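Local structure of nucleoporin NUP82 (Chaetomium thermophilum, 5CWW) at residues Pro165-Thr170 / Ile198-Glu203; Ser171-Val176 / Thr192-Ala197. The protein serves as a structural constituent of the nuclear pore complex and probably as a docking site for transport factors, this chain being its N-terminal beta-propeller part. All blocks are in the same frame, centred on the assembly; numbering follows the deposited sequence. Where two conformers were deposited one is given.

Contact 1 (Pro165-Thr170 / Ile198-Glu203); sequences PTTHVT and IVRVWE
His168 and Thr167, in the loop 165-170, meet Trp202 and Arg200, which project from one face of the strand 198-203. The imidazole slides past the indole in the opposite direction, and the two rings meet rim to rim, neither lying over the other. Their centroids are 5.6 Å apart and their planes are inclined by 45°. His168 NE2 makes the nearest approach, 3.6 Å from Trp202 CZ2. His168 CD2 follows at 3.7 Å from Trp202 CZ2. His168 CG stands anti to its own carbonyl carbon (chi1 -68°), which swings the ring off the loop toward the two strand side chains. His168 is the centre of an inverse gamma turn, whose bond from Val169 N to Thr167 O (3.2 Å) is weak. The NE2-CE1 end of the imidazole meets both strand side chains obliquely and from one side: Trp202 lies nearest NE2, while His168 CE1 comes to 4.0 Å from Arg200 NE. Ring and guanidinium planes are almost perpendicular at 86°; the nearby cation would probably disfavour a protonated His168. A bend of the arginine chain at chi3 helps turn the guanidinium so that the Thr167 methyl lies over the centre of one face, while Ile198 CG2 packs toward the rim of the opposite face. The methyl is modelled too near that plane for its exact height to be trusted. Thr167 OG1 approaches the indole near its plane, 4.3 Å from Trp202 CH2. Both buried ring nitrogens, His168 NE2 and Trp202 NE1, are satisfied by a single hydroxyl, Thr192 OG1. The loop, which follows strand 160-162 and leads into strand 175-180, packs against side chains of strands 189-194 and 198-203 in the blade made of strands 175-180, 189-194, 198-203 and 217-220; Arg200 also packs on Thr194 and Ala218 of the strands beside its own.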
loop_
_atom_site.group_PDB
_atom_site.type_symbol
_atom_site.label_atom_id
_atom_site.label_comp_id
_atom_site.label_asym_id
_atom_site.label_seq_id
_atom_site.Cartn_x
_atom_site.Cartn_y
_atom_site.Cartn_z
ATOM N N PRO B 165 -3.680 -19.798 -4.334
ATOM C CA PRO B 165 -3.209 -20.958 -3.564
ATOM C C PRO B 165 -1.694 -21.170 -3.611
ATOM O O PRO B 165 -1.125 -21.667 -2.641
ATOM C CB PRO B 165 -3.930 -22.137 -4.231
ATOM C CG PRO B 165 -5.128 -21.545 -4.864
ATOM C CD PRO B 165 -4.739 -20.164 -5.289
ATOM N N THR B 166 -1.062 -20.817 -4.728
ATOM C CA THR B 166 0.382 -20.988 -4.884
ATOM C C THR B 166 1.118 -19.654 -4.767
ATOM O O THR B 166 2.342 -19.600 -4.899
ATOM C CB THR B 166 0.731 -21.639 -6.242
ATOM O OG1 THR B 166 0.464 -20.720 -7.307
ATOM C CG2 THR B 166 -0.077 -22.913 -6.453
ATOM N N THR B 167 0.364 -18.587 -4.514
ATOM C CA THR B 167 0.908 -17.233 -4.466
ATOM C C THR B 167 0.957 -16.712 -3.031
ATOM O O THR B 167 2.030 -16.428 -2.498
ATOM C CB THR B 167 0.069 -16.272 -5.330
ATOM O OG1 THR B 167 -0.043 -16.798 -6.658
ATOM C CG2 THR B 167 0.709 -14.895 -5.385
ATOM N N HIS B 168 -0.211 -16.581 -2.412
ATOM C CA HIS B 168 -0.294 -16.118 -1.034
ATOM C C HIS B 168 -0.211 -17.312 -0.086
ATOM O O HIS B 168 -1.228 -17.865 0.337
ATOM C CB HIS B 168 -1.578 -15.320 -0.815
ATOM C CG HIS B 168 -1.596 -14.010 -1.540
ATOM N ND1 HIS B 168 -0.610 -13.059 -1.380
ATOM C CD2 HIS B 168 -2.477 -13.491 -2.429
ATOM C CE1 HIS B 168 -0.884 -12.012 -2.138
ATOM N NE2 HIS B 168 -2.012 -12.249 -2.784
ATOM N N VAL B 169 1.022 -17.692 0.236
ATOM C CA VAL B 169 1.307 -18.895 1.007
ATOM C C VAL B 169 2.378 -18.586 2.048
ATOM O O VAL B 169 3.127 -17.618 1.908
ATOM C CB VAL B 169 1.786 -20.046 0.090
ATOM C CG1 VAL B 169 1.790 -21.374 0.830
ATOM C CG2 VAL B 169 0.896 -20.151 -1.132
ATOM N N THR B 170 2.451 -19.408 3.089
ATOM C CA THR B 170 3.420 -19.208 4.160
ATOM C C THR B 170 4.862 -19.331 3.675
ATOM O O THR B 170 5.781 -18.831 4.323
ATOM C CB THR B 170 3.194 -20.208 5.308
ATOM O OG1 THR B 170 3.091 -21.535 4.779
ATOM C CG2 THR B 170 1.918 -19.872 6.070
ATOM N N ILE B 198 5.108 -6.723 -4.240
ATOM C CA ILE B 198 4.465 -7.237 -5.440
ATOM C C ILE B 198 2.984 -6.881 -5.402
ATOM O O ILE B 198 2.273 -7.237 -4.462
ATOM C CB ILE B 198 4.649 -8.755 -5.580
ATOM C CG1 ILE B 198 6.141 -9.087 -5.690
ATOM C CG2 ILE B 198 3.916 -9.264 -6.811
ATOM C CD1 ILE B 198 6.459 -10.527 -5.445
ATOM N N VAL B 199 2.535 -6.171 -6.431
ATOM C CA VAL B 199 1.152 -5.728 -6.537
ATOM C C VAL B 199 0.400 -6.671 -7.464
ATOM O O VAL B 199 0.823 -6.906 -8.597
ATOM C CB VAL B 199 1.055 -4.281 -7.067
ATOM C CG1 VAL B 199 -0.401 -3.842 -7.192
ATOM C CG2 VAL B 199 1.819 -3.332 -6.154
ATOM N N ARG B 200 -0.707 -7.215 -6.974
ATOM C CA ARG B 200 -1.497 -8.166 -7.746
ATOM C C ARG B 200 -2.966 -7.772 -7.797
ATOM O O ARG B 200 -3.608 -7.581 -6.763
ATOM C CB ARG B 200 -1.345 -9.573 -7.165
ATOM C CG ARG B 200 -0.082 -10.283 -7.630
ATOM C CD ARG B 200 0.030 -11.669 -7.024
ATOM N NE ARG B 200 0.736 -11.640 -5.745
ATOM C CZ ARG B 200 1.996 -12.020 -5.555
ATOM N NH1 ARG B 200 2.728 -12.486 -6.556
ATOM N NH2 ARG B 200 2.526 -11.942 -4.344
ATOM N N VAL B 201 -3.474 -7.636 -9.017
ATOM C CA VAL B 201 -4.876 -7.329 -9.256
ATOM C C VAL B 201 -5.652 -8.613 -9.564
ATOM O O VAL B 201 -5.342 -9.318 -10.528
ATOM C CB VAL B 201 -5.039 -6.337 -10.425
ATOM C CG1 VAL B 201 -6.513 -5.985 -10.628
ATOM C CG2 VAL B 201 -4.209 -5.073 -10.180
ATOM N N TRP B 202 -6.654 -8.910 -8.741
ATOM C CA TRP B 202 -7.518 -10.073 -8.941
ATOM C C TRP B 202 -8.916 -9.611 -9.317
ATOM O O TRP B 202 -9.500 -8.780 -8.621
ATOM C CB TRP B 202 -7.587 -10.933 -7.677
ATOM C CG TRP B 202 -6.272 -11.143 -6.992
ATOM C CD1 TRP B 202 -5.610 -10.250 -6.197
ATOM C CD2 TRP B 202 -5.468 -12.328 -7.017
ATOM N NE1 TRP B 202 -4.441 -10.803 -5.734
ATOM C CE2 TRP B 202 -4.330 -12.079 -6.223
ATOM C CE3 TRP B 202 -5.598 -13.575 -7.637
ATOM C CZ2 TRP B 202 -3.329 -13.030 -6.035
ATOM C CZ3 TRP B 202 -4.601 -14.518 -7.449
ATOM C CH2 TRP B 202 -3.484 -14.240 -6.654
ATOM N N GLU B 203 -9.452 -10.149 -10.409
ATOM C CA GLU B 203 -10.800 -9.806 -10.853
ATOM C C GLU B 203 -11.719 -11.011 -10.702
ATOM O O GLU B 203 -11.754 -11.898 -11.555
ATOM C CB GLU B 203 -10.768 -9.314 -12.299
ATOM C CG GLU B 203 -9.957 -8.030 -12.462
ATOM C CD GLU B 203 -9.873 -7.557 -13.896
ATOM O OE1 GLU B 203 -10.932 -7.382 -14.534
ATOM O OE2 GLU B 203 -8.741 -7.365 -14.387
#

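Contact 2 (Ser171-Val176 / Thr192-Ala197)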
loop_
_atom_site.group_PDB
_atom_site.type_symbol
_atom_site.label_atom_id
_atom_site.label_comp_id
_atom_site.label_asym_id
_atom_site.label_seq_id
_atom_site.Cartn_x
_atom_site.Cartn_y
_atom_site.Cartn_z
ATOM N N SER B 171 5.062 -19.990 2.536
ATOM C CA SER B 171 6.404 -20.182 1.995
ATOM C C SER B 171 6.839 -19.005 1.121
ATOM O O SER B 171 7.971 -18.980 0.637
ATOM C CB SER B 171 6.481 -21.486 1.191
ATOM O OG SER B 171 5.581 -21.482 0.096
ATOM N N ARG B 172 5.944 -18.038 0.919
ATOM C CA ARG B 172 6.252 -16.853 0.122
ATOM C C ARG B 172 6.115 -15.592 0.970
ATOM O O ARG B 172 5.954 -15.672 2.186
ATOM C CB ARG B 172 5.331 -16.772 -1.099
ATOM C CG ARG B 172 5.530 -17.889 -2.112
ATOM C CD ARG B 172 6.791 -17.689 -2.944
ATOM N NE ARG B 172 6.514 -17.787 -4.377
ATOM C CZ ARG B 172 6.422 -16.756 -5.216
ATOM N NH1 ARG B 172 6.596 -15.511 -4.793
ATOM N NH2 ARG B 172 6.160 -16.976 -6.497
ATOM N N SER B 173 6.183 -14.430 0.327
ATOM C CA SER B 173 6.146 -13.158 1.041
ATOM C C SER B 173 4.791 -12.917 1.701
ATOM O O SER B 173 3.744 -13.209 1.123
ATOM C CB SER B 173 6.473 -12.008 0.089
ATOM O OG SER B 173 6.521 -10.772 0.782
ATOM N N ALA B 174 4.824 -12.378 2.915
ATOM C CA ALA B 174 3.605 -12.090 3.670
ATOM C C ALA B 174 2.721 -11.050 2.985
ATOM O O ALA B 174 3.215 -10.152 2.303
ATOM C CB ALA B 174 3.967 -11.618 5.069
ATOM N N VAL B 175 1.410 -11.179 3.177
ATOM C CA VAL B 175 0.454 -10.216 2.641
ATOM C C VAL B 175 0.283 -9.061 3.626
ATOM O O VAL B 175 0.090 -9.269 4.825
ATOM C CB VAL B 175 -0.918 -10.872 2.333
ATOM C CG1 VAL B 175 -1.549 -11.472 3.589
ATOM C CG2 VAL B 175 -1.853 -9.863 1.676
ATOM N N VAL B 176 0.349 -7.843 3.103
ATOM C CA VAL B 176 0.350 -6.639 3.923
ATOM C C VAL B 176 -0.954 -5.864 3.793
ATOM O O VAL B 176 -1.514 -5.400 4.788
ATOM C CB VAL B 176 1.534 -5.732 3.538
ATOM C CG1 VAL B 176 1.441 -4.391 4.217
ATOM C CG2 VAL B 176 2.847 -6.413 3.898
ATOM N N THR B 192 -4.035 -6.977 -3.949
ATOM C CA THR B 192 -3.235 -7.423 -2.816
ATOM C C THR B 192 -1.804 -6.925 -2.974
ATOM O O THR B 192 -1.300 -6.788 -4.089
ATOM C CB THR B 192 -3.239 -8.962 -2.674
ATOM O OG1 THR B 192 -2.675 -9.571 -3.845
ATOM C CG2 THR B 192 -4.659 -9.478 -2.465
ATOM N N VAL B 193 -1.164 -6.633 -1.847
ATOM C CA VAL B 193 0.215 -6.173 -1.832
ATOM C C VAL B 193 0.977 -6.931 -0.753
ATOM O O VAL B 193 0.503 -7.064 0.378
ATOM C CB VAL B 193 0.314 -4.651 -1.573
ATOM C CG1 VAL B 193 1.746 -4.169 -1.744
ATOM C CG2 VAL B 193 -0.613 -3.886 -2.506
ATOM N N THR B 194 2.156 -7.428 -1.117
ATOM C CA THR B 194 3.001 -8.183 -0.202
ATOM C C THR B 194 4.139 -7.315 0.318
ATOM O O THR B 194 4.415 -6.252 -0.239
ATOM C CB THR B 194 3.586 -9.433 -0.888
ATOM O OG1 THR B 194 4.272 -9.042 -2.082
ATOM C CG2 THR B 194 2.480 -10.411 -1.250
ATOM N N GLU B 195 4.785 -7.768 1.390
ATOM C CA GLU B 195 5.947 -7.078 1.947
ATOM C C GLU B 195 7.030 -6.821 0.906
ATOM O O GLU B 195 7.663 -5.768 0.917
ATOM C CB GLU B 195 6.551 -7.882 3.100
ATOM C CG GLU B 195 5.842 -7.707 4.428
ATOM C CD GLU B 195 6.597 -8.353 5.574
ATOM O OE1 GLU B 195 7.337 -9.329 5.327
ATOM O OE2 GLU B 195 6.455 -7.876 6.722
ATOM N N ASP B 196 7.237 -7.775 0.003
ATOM C CA ASP B 196 8.280 -7.637 -1.010
ATOM C C ASP B 196 7.759 -6.864 -2.222
ATOM O O ASP B 196 8.272 -7.002 -3.332
ATOM C CB ASP B 196 8.824 -9.012 -1.423
ATOM C CG ASP B 196 7.779 -9.894 -2.084
ATOM O OD1 ASP B 196 6.569 -9.658 -1.889
ATOM O OD2 ASP B 196 8.178 -10.840 -2.795
ATOM N N ALA B 197 6.734 -6.046 -1.988
ATOM C CA ALA B 197 6.290 -5.037 -2.946
ATOM C C ALA B 197 5.845 -5.618 -4.284
ATOM O O ALA B 197 6.167 -5.073 -5.339
ATOM C CB ALA B 197 7.400 -4.010 -3.167
#
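Ser173 OG faces the turn that follows strand 189-194. In one of the two modelled conformers it stands anti to its own backbone N (chi1 -176°), and there it accepts a bond from Asp196 N at 3.2 Å. Asp196 CG is folded back between its backbone N and carbonyl carbon, which turns the carboxylate toward Thr194 and Ser173; Thr194 OG1 donates to Asp196 OD1, though the modelled bond is too short for its length to be trusted. An alanine in place of Asp196 would probably leave the Thr194 and Ser173 hydroxyls without the carboxylate beside them. Farther along, Val176 and Glu195 cross at about a right angle, the Val176 CG2 methyl lying against Glu195 CG. Glu195 runs extended beyond CG, bringing OE1 to 4.1 Å from Ala174 CB. Backbone bonds join the two segments: Glu195 N to Ala174 O (3.0 Å) and Val176 N to Val193 O (2.8 Å). Between them Val175 and Thr194 form an antiparallel non-hydrogen-bonded pair whose side chains diverge. The type I turn Thr194-Ala197 links the second and third strands of a four-stranded antiparallel blade, an arrangement characteristic of WD-repeat beta-propellers.

How the contacts relate
Contact 2 is nested within the chain loop closed by contact 1, their centres about 8 Å apart, and both belong to one blade. Thr192 belongs to contact 2 but serves the rings of contact 1, its OG1 lying 2.9 Å from Trp202 NE1; its N lies 2.9 Å from Arg200 O in the pairing of adjacent strands. This His-Thr-Trp hydrogen-bonded array is consistent with the Asp-His-Ser/Thr-Trp network of WD repeats. The aspartate member does not reach the histidine here: Asp196, in the turn where such repeats often carry an aspartate, keeps OD1 8.0 Å from His168 ND1, too far to bond it directly. Arg200 NH2 packs on Thr194 CG2 at 3.5 Å, joining the contacts further.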